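Local structure of Fe(2+) transporter FeoB (Legionella pneumophila, 3IBY) at residues Val36-Gly41 and Glu51-Pro56. The protein probably moves ferrous iron across the bacterial inner membrane in a GTP-driven uptake system, of which this chain is the cytosolic part, with its GTPase and GDI domains. Residues are numbered along the deposited sequence; the frame is centred on the assembly and turned at random.
Sequences VEKKTG and EITDLP
The flat groups that meet here are peptide units of two antiparallel strands: those of G41 and I52 are joined by two backbone bonds, one in the carbonyl plane and one tilted from it, while the faces of the ribbon carry the side chains, T40 and T53 on one and K39, I52 and D54 on the other. G41 and I52 thus form a hydrogen-bonded pair. G41 N reaches I52 O (2.9 Å) in the carbonyl plane, whereas I52 N approaches G41 O tilted 22° from the plane of that carbonyl. I52 O also receives the CA-H of T40, with CA to O at 3.3 Å. T40 and T53 form the next, non-hydrogen-bonded pair; their side chains lie alongside, pointing the same way, with T40 CG2 3.9 Å from T53 OG1. In T53 a chi1 of -60° sets OG1 beside the backbone N and leaves CG2 anti to it, where CE of the extended K38 chain reaches over to CG2 slantwise (3.9 Å). In the K39-D54 pair one bond is direct, D54 N to K39 O at 3.1 Å; the other is replaced by a water that accepts from K39 N and donates to D54 O (2.6 Å), where the strands begin to splay. D54 OD1 turns from this ladder to a salt bridge with K14 of the P-loop; K14 also bonds to L55 O. Strands 26-30 and 3-8 flank the pair within the sheet. This is the hairpin of strands 37-45 and 48-54 in a Ras-like G domain: one strand follows the predicted nucleotide-binding segment containing V36 and E37, the other leads into the predicted nucleotide-binding D-L-P-G sequence, the G3 motif at the start of switch II in related GTPases.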
# COMPACT_ATOMS: atom_id res chain seq x y z
N VAL A 36 -12.37 -17.11 0.03
CA VAL A 36 -10.98 -16.78 0.41
C VAL A 36 -10.88 -16.68 1.94
O VAL A 36 -11.79 -16.16 2.60
CB VAL A 36 -10.45 -15.47 -0.24
CG1 VAL A 36 -8.99 -15.22 0.12
CG2 VAL A 36 -10.60 -15.51 -1.74
N GLU A 37 -9.77 -17.19 2.47
CA GLU A 37 -9.60 -17.34 3.90
C GLU A 37 -9.07 -16.06 4.43
O GLU A 37 -8.24 -15.45 3.80
CB GLU A 37 -8.67 -18.53 4.20
CG GLU A 37 -9.32 -19.85 3.69
CD GLU A 37 -8.61 -21.12 4.11
OE1 GLU A 37 -7.38 -21.08 4.33
OE2 GLU A 37 -9.29 -22.17 4.21
N LYS A 38 -9.59 -15.60 5.55
CA LYS A 38 -9.09 -14.36 6.14
C LYS A 38 -8.31 -14.75 7.37
O LYS A 38 -8.73 -15.61 8.10
CB LYS A 38 -10.27 -13.47 6.49
CG LYS A 38 -9.99 -12.22 7.25
CD LYS A 38 -11.30 -11.52 7.65
CE LYS A 38 -11.07 -10.23 8.47
NZ LYS A 38 -12.12 -9.25 8.28
N LYS A 39 -7.16 -14.13 7.59
CA LYS A 39 -6.40 -14.41 8.82
C LYS A 39 -6.38 -13.15 9.61
O LYS A 39 -6.06 -12.07 9.06
CB LYS A 39 -4.97 -14.82 8.52
CG LYS A 39 -4.77 -16.32 8.13
CD LYS A 39 -4.84 -16.58 6.60
CE LYS A 39 -3.89 -17.73 6.15
NZ LYS A 39 -2.51 -17.24 5.74
N THR A 40 -6.74 -13.25 10.89
CA THR A 40 -6.72 -12.10 11.78
C THR A 40 -5.91 -12.51 12.99
O THR A 40 -5.85 -13.67 13.33
CB THR A 40 -8.14 -11.66 12.17
OG1 THR A 40 -8.85 -12.78 12.73
CG2 THR A 40 -8.92 -11.04 10.94
N GLY A 41 -5.24 -11.55 13.62
CA GLY A 41 -4.60 -11.78 14.90
C GLY A 41 -4.34 -10.51 15.72
O GLY A 41 -4.71 -9.40 15.34
N GLU A 51 -4.57 -5.05 16.85
CA GLU A 51 -5.24 -6.07 16.06
C GLU A 51 -4.72 -5.92 14.66
O GLU A 51 -4.40 -4.81 14.24
CB GLU A 51 -6.75 -5.88 16.08
CG GLU A 51 -7.33 -5.50 17.41
CD GLU A 51 -8.83 -5.30 17.35
OE1 GLU A 51 -9.26 -4.20 16.86
OE2 GLU A 51 -9.57 -6.23 17.82
N ILE A 52 -4.64 -7.04 13.96
CA ILE A 52 -4.05 -7.10 12.63
C ILE A 52 -4.89 -7.96 11.71
O ILE A 52 -5.28 -9.11 12.09
CB ILE A 52 -2.61 -7.69 12.60
CG1 ILE A 52 -1.64 -6.79 13.31
CG2 ILE A 52 -2.09 -7.84 11.15
CD1 ILE A 52 -0.34 -6.61 12.59
N THR A 53 -5.14 -7.41 10.53
CA THR A 53 -5.81 -8.13 9.51
C THR A 53 -4.86 -8.28 8.35
O THR A 53 -4.31 -7.28 7.81
CB THR A 53 -7.07 -7.46 9.09
OG1 THR A 53 -7.97 -7.34 10.21
CG2 THR A 53 -7.71 -8.28 8.02
N ASP A 54 -4.65 -9.53 7.97
CA ASP A 54 -3.82 -9.80 6.83
C ASP A 54 -4.60 -9.65 5.54
O ASP A 54 -5.66 -10.27 5.40
CB ASP A 54 -3.31 -11.23 6.87
CG ASP A 54 -2.19 -11.45 5.90
OD1 ASP A 54 -1.52 -10.45 5.47
OD2 ASP A 54 -1.94 -12.62 5.62
N LEU A 55 -4.05 -8.89 4.58
CA LEU A 55 -4.66 -8.82 3.24
C LEU A 55 -3.89 -9.62 2.28
O LEU A 55 -2.70 -9.63 2.38
CB LEU A 55 -4.72 -7.42 2.70
CG LEU A 55 -5.54 -6.47 3.53
CD1 LEU A 55 -5.76 -5.30 2.68
CD2 LEU A 55 -6.89 -7.14 4.05
N PRO A 56 -4.56 -10.27 1.33
CA PRO A 56 -3.91 -11.06 0.35
C PRO A 56 -3.11 -10.15 -0.50
O PRO A 56 -3.57 -9.06 -0.78
CB PRO A 56 -5.06 -11.64 -0.47
CG PRO A 56 -6.22 -11.55 0.36
CD PRO A 56 -6.00 -10.24 1.06
O HOH W 1 -6.31 -12.69 4.85